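Local coordinates for protein SusD homolog (PDB 3EHM) that probably binds mucin O-glycans at the cell surface of a gut Bacteroides, as a SusD-like lipoprotein serving their utilization, at residues A[386-398]-A[409-422]. Sequence-based numbering, arbitrary orientation.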
loop_
_atom_site.group_PDB
_atom_site.type_symbol
_atom_site.label_atom_id
_atom_site.label_comp_id
_atom_site.label_asym_id
_atom_site.label_seq_id
_atom_site.Cartn_x
_atom_site.Cartn_y
_atom_site.Cartn_z
ATOM N N THR A 386 15.680 -20.063 11.083
ATOM C CA THR A 386 15.978 -20.880 9.912
ATOM C C THR A 386 15.764 -20.032 8.664
ATOM O O THR A 386 16.527 -20.111 7.700
ATOM C CB THR A 386 15.052 -22.118 9.843
ATOM O OG1 THR A 386 15.299 -22.961 10.976
ATOM C CG2 THR A 386 15.300 -22.909 8.555
ATOM N N TYR A 387 14.717 -19.215 8.688
ATOM C CA TYR A 387 14.412 -18.349 7.554
ATOM C C TYR A 387 15.509 -17.307 7.334
ATOM O O TYR A 387 15.902 -17.048 6.199
ATOM C CB TYR A 387 13.067 -17.649 7.776
ATOM C CG TYR A 387 12.632 -16.765 6.627
ATOM C CD1 TYR A 387 12.915 -15.401 6.621
ATOM C CD2 TYR A 387 11.939 -17.299 5.541
ATOM C CE1 TYR A 387 12.513 -14.584 5.558
ATOM C CE2 TYR A 387 11.537 -16.495 4.476
ATOM C CZ TYR A 387 11.825 -15.140 4.493
ATOM O OH TYR A 387 11.402 -14.348 3.456
ATOM N N LEU A 388 16.004 -16.726 8.425
ATOM C CA LEU A 388 17.042 -15.698 8.362
ATOM C C LEU A 388 18.401 -16.192 7.892
ATOM O O LEU A 388 19.246 -15.395 7.484
ATOM C CB LEU A 388 17.205 -15.022 9.727
ATOM C CG LEU A 388 16.097 -14.055 10.151
ATOM C CD1 LEU A 388 16.306 -13.628 11.590
ATOM C CD2 LEU A 388 16.098 -12.853 9.229
ATOM N N SER A 389 18.630 -17.496 7.962
ATOM C CA SER A 389 19.912 -18.029 7.516
ATOM C C SER A 389 19.784 -18.625 6.116
ATOM O O SER A 389 20.731 -19.203 5.586
ATOM C CB SER A 389 20.429 -19.081 8.506
ATOM O OG SER A 389 19.524 -20.163 8.633
ATOM N N GLY A 390 18.608 -18.467 5.516
ATOM C CA GLY A 390 18.382 -18.996 4.183
ATOM C C GLY A 390 19.093 -18.200 3.105
ATOM O O GLY A 390 19.150 -16.971 3.163
ATOM N N THR A 391 19.626 -18.900 2.108
ATOM C CA THR A 391 20.343 -18.253 1.018
ATOM C C THR A 391 19.691 -18.554 -0.334
ATOM O O THR A 391 20.325 -18.442 -1.384
ATOM C CB THR A 391 21.811 -18.720 0.978
ATOM O OG1 THR A 391 21.856 -20.124 0.698
ATOM C CG2 THR A 391 22.490 -18.460 2.321
ATOM N N GLY A 392 18.419 -18.938 -0.303
ATOM C CA GLY A 392 17.716 -19.236 -1.536
ATOM C C GLY A 392 17.214 -17.975 -2.220
ATOM O O GLY A 392 17.019 -16.944 -1.577
ATOM N N LYS A 393 17.014 -18.054 -3.530
ATOM C CA LYS A 393 16.527 -16.921 -4.306
ATOM C C LYS A 393 15.079 -17.163 -4.710
ATOM O O LYS A 393 14.607 -18.300 -4.702
ATOM C CB LYS A 393 17.392 -16.719 -5.556
ATOM C CG LYS A 393 18.702 -15.964 -5.311
ATOM C CD LYS A 393 19.596 -16.690 -4.326
ATOM C CE LYS A 393 20.916 -15.967 -4.120
ATOM N NZ LYS A 393 21.774 -16.676 -3.121
ATOM N N PRO A 394 14.346 -16.096 -5.066
ATOM C CA PRO A 394 12.950 -16.291 -5.462
ATOM C C PRO A 394 12.797 -17.270 -6.620
ATOM O O PRO A 394 13.685 -17.409 -7.462
ATOM C CB PRO A 394 12.483 -14.876 -5.811
ATOM C CG PRO A 394 13.746 -14.181 -6.207
ATOM C CD PRO A 394 14.734 -14.682 -5.185
ATOM N N THR A 395 11.661 -17.951 -6.652
ATOM C CA THR A 395 11.396 -18.933 -7.688
ATOM C C THR A 395 10.784 -18.297 -8.922
ATOM O O THR A 395 9.853 -17.495 -8.825
ATOM C CB THR A 395 10.443 -20.011 -7.179
ATOM O OG1 THR A 395 10.938 -20.529 -5.939
ATOM C CG2 THR A 395 10.333 -21.142 -8.199
ATOM N N GLY A 396 11.311 -18.658 -10.083
ATOM C CA GLY A 396 10.785 -18.114 -11.314
ATOM C C GLY A 396 9.585 -18.918 -11.764
ATOM O O GLY A 396 9.329 -20.012 -11.264
ATOM N N LEU A 397 8.834 -18.366 -12.704
ATOM C CA LEU A 397 7.670 -19.046 -13.229
ATOM C C LEU A 397 8.025 -19.460 -14.651
ATOM O O LEU A 397 8.298 -18.618 -15.508
ATOM C CB LEU A 397 6.468 -18.095 -13.212
ATOM C CG LEU A 397 5.055 -18.680 -13.230
ATOM C CD1 LEU A 397 4.944 -19.817 -12.224
ATOM C CD2 LEU A 397 4.053 -17.576 -12.909
ATOM N N THR A 398 8.067 -20.761 -14.898
ATOM C CA THR A 398 8.386 -21.236 -16.233
ATOM C C THR A 398 7.082 -21.494 -16.972
ATOM O O THR A 398 6.013 -21.580 -16.356
ATOM C CB THR A 398 9.189 -22.542 -16.196
ATOM O OG1 THR A 398 8.346 -23.604 -15.731
ATOM C CG2 THR A 398 10.398 -22.400 -15.264
ATOM N N HIS A 409 8.763 -16.026 -16.514
ATOM C CA HIS A 409 9.660 -14.969 -16.092
ATOM C C HIS A 409 10.509 -15.522 -14.961
ATOM O O HIS A 409 9.985 -15.987 -13.949
ATOM C CB HIS A 409 8.883 -13.740 -15.615
ATOM C CG HIS A 409 9.765 -12.603 -15.207
ATOM N ND1 HIS A 409 10.399 -12.557 -13.983
ATOM C CD2 HIS A 409 10.181 -11.508 -15.886
ATOM C CE1 HIS A 409 11.168 -11.484 -13.927
ATOM N NE2 HIS A 409 11.056 -10.830 -15.070
ATOM N N ASP A 410 11.823 -15.494 -15.147
ATOM C CA ASP A 410 12.722 -15.995 -14.128
ATOM C C ASP A 410 13.005 -14.884 -13.127
ATOM O O ASP A 410 13.862 -14.030 -13.349
ATOM C CB ASP A 410 14.031 -16.474 -14.742
ATOM C CG ASP A 410 14.865 -17.258 -13.755
ATOM O OD1 ASP A 410 14.620 -17.113 -12.539
ATOM O OD2 ASP A 410 15.759 -18.011 -14.182
ATOM N N LEU A 411 12.269 -14.905 -12.025
ATOM C CA LEU A 411 12.411 -13.904 -10.978
ATOM C C LEU A 411 13.742 -14.000 -10.226
ATOM O O LEU A 411 14.149 -13.045 -9.569
ATOM C CB LEU A 411 11.251 -14.047 -9.988
ATOM C CG LEU A 411 11.062 -12.969 -8.920
ATOM C CD1 LEU A 411 10.811 -11.616 -9.586
ATOM C CD2 LEU A 411 9.881 -13.345 -8.033
ATOM N N SER A 412 14.422 -15.138 -10.330
ATOM C CA SER A 412 15.686 -15.332 -9.614
ATOM C C SER A 412 16.860 -14.545 -10.172
ATOM O O SER A 412 17.777 -14.190 -9.433
ATOM C CB SER A 412 16.066 -16.817 -9.595
ATOM O OG SER A 412 16.439 -17.262 -10.888
ATOM N N ILE A 413 16.826 -14.276 -11.473
ATOM C CA ILE A 413 17.905 -13.563 -12.152
ATOM C C ILE A 413 18.330 -12.261 -11.486
ATOM O O ILE A 413 17.575 -11.287 -11.450
ATOM C CB ILE A 413 17.531 -13.264 -13.616
ATOM C CG1 ILE A 413 17.251 -14.576 -14.354
ATOM C CG2 ILE A 413 18.663 -12.503 -14.295
ATOM C CD1 ILE A 413 16.775 -14.396 -15.788
ATOM N N GLY A 414 19.556 -12.259 -10.969
ATOM C CA GLY A 414 20.106 -11.082 -10.317
ATOM C C GLY A 414 19.380 -10.693 -9.045
ATOM O O GLY A 414 19.550 -9.578 -8.548
ATOM N N ASN A 415 18.582 -11.611 -8.508
ATOM C CA ASN A 415 17.818 -11.332 -7.296
ATOM C C ASN A 415 18.603 -11.694 -6.039
ATOM O O ASN A 415 19.658 -12.327 -6.112
ATOM C CB ASN A 415 16.476 -12.074 -7.347
ATOM C CG ASN A 415 15.313 -11.211 -6.875
ATOM O OD1 ASN A 415 14.221 -11.243 -7.451
ATOM N ND2 ASN A 415 15.540 -10.443 -5.823
ATOM N N THR A 416 18.085 -11.293 -4.882
ATOM C CA THR A 416 18.770 -11.531 -3.615
ATOM C C THR A 416 18.047 -12.522 -2.695
ATOM O O THR A 416 16.905 -12.911 -2.949
ATOM C CB THR A 416 18.961 -10.187 -2.866
ATOM O OG1 THR A 416 19.825 -10.371 -1.741
ATOM C CG2 THR A 416 17.611 -9.653 -2.383
ATOM N N SER A 417 18.728 -12.912 -1.622
ATOM C CA SER A 417 18.200 -13.858 -0.640
ATOM C C SER A 417 17.823 -13.152 0.666
ATOM O O SER A 417 18.055 -11.953 0.822
ATOM C CB SER A 417 19.255 -14.915 -0.334
ATOM O OG SER A 417 20.357 -14.317 0.322
ATOM N N PRO A 418 17.244 -13.895 1.627
ATOM C CA PRO A 418 16.844 -13.326 2.918
ATOM C C PRO A 418 18.019 -13.021 3.845
ATOM O O PRO A 418 17.988 -12.046 4.598
ATOM C CB PRO A 418 15.941 -14.410 3.517
ATOM C CG PRO A 418 15.459 -15.182 2.325
ATOM C CD PRO A 418 16.704 -15.257 1.482
ATOM N N LYS A 419 19.052 -13.856 3.793
ATOM C CA LYS A 419 20.206 -13.674 4.673
ATOM C C LYS A 419 20.928 -12.358 4.415
ATOM O O LYS A 419 21.356 -12.072 3.299
ATOM C CB LYS A 419 21.175 -14.852 4.531
ATOM C CG LYS A 419 22.299 -14.841 5.552
ATOM C CD LYS A 419 23.180 -16.074 5.411
ATOM C CE LYS A 419 24.357 -16.018 6.372
ATOM N NZ LYS A 419 25.270 -17.172 6.151
ATOM N N TRP A 420 21.072 -11.563 5.467
ATOM C CA TRP A 420 21.708 -10.257 5.359
ATOM C C TRP A 420 23.105 -10.249 4.737
ATOM O O TRP A 420 23.385 -9.444 3.850
ATOM C CB TRP A 420 21.754 -9.593 6.737
ATOM C CG TRP A 420 22.346 -8.220 6.711
ATOM C CD1 TRP A 420 23.637 -7.875 7.001
ATOM C CD2 TRP A 420 21.678 -7.009 6.345
ATOM N NE1 TRP A 420 23.812 -6.522 6.839
ATOM C CE2 TRP A 420 22.625 -5.966 6.438
ATOM C CE3 TRP A 420 20.370 -6.703 5.947
ATOM C CZ2 TRP A 420 22.305 -4.635 6.150
ATOM C CZ3 TRP A 420 20.051 -5.379 5.660
ATOM C CH2 TRP A 420 21.016 -4.362 5.764
ATOM N N ASP A 421 23.969 -11.151 5.195
ATOM C CA ASP A 421 25.347 -11.226 4.715
ATOM C C ASP A 421 25.565 -11.971 3.396
ATOM O O ASP A 421 26.707 -12.134 2.962
ATOM C CB ASP A 421 26.227 -11.868 5.793
ATOM C CG ASP A 421 26.069 -11.205 7.148
ATOM O OD1 ASP A 421 26.217 -9.964 7.228
ATOM O OD2 ASP A 421 25.801 -11.924 8.139
ATOM N N ASP A 422 24.484 -12.414 2.758
ATOM C CA ASP A 422 24.578 -13.158 1.499
ATOM C C ASP A 422 24.325 -12.243 0.298
ATOM O O ASP A 422 23.181 -11.881 0.023
ATOM C CB ASP A 422 23.564 -14.306 1.521
ATOM C CG ASP A 422 23.644 -15.190 0.294
ATOM O OD1 ASP A 422 24.750 -15.664 -0.033
ATOM O OD2 ASP A 422 22.594 -15.423 -0.338
HETATM O O HOH W 1 20.109 -12.673 7.963
HETATM O O HOH W 2 23.127 -19.526 6.563
#
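Pro394 packs its ring against Leu411, CB lying 3.7 Å from Leu411 CD2, and Tyr279 of helix 274-282 touches both side chains. A rigid proline suits this buried place, since it fills space without adding an N-H to satisfy. Two residues on, Gly396 lets the chains close to 4.0 Å between its CA and Asp410 CA, where a side chain would clash. Leu397 and His409 then pair through two backbone hydrogen bonds, 2.9 Å from Leu397 N to His409 O and 2.8 Å from His409 N to Leu397 O. At the other end Pro418 forms a second packed patch, its CB 4.0 Å from Tyr387 CE1, but the outer edge there is open: Lys419, fully extended, runs beside Thr391, and one water joins its NZ to Ser389 O. Midway along the contact, Lys393, bent at chi2 (61°), donates through NZ to Thr391 O and forms a salt bridge with Asp422 OD2 (3.2 Å), using the syn lone pair of that oxygen, while Ser417 OG donates to the anti one. A methionine in place of Lys393 would probably leave the Asp422 carboxylate without its countercharge. The whole is an irregular antiparallel loop pairing with a single beta bridge, between helices 384-388 and 429-445 of this SusD-like fold.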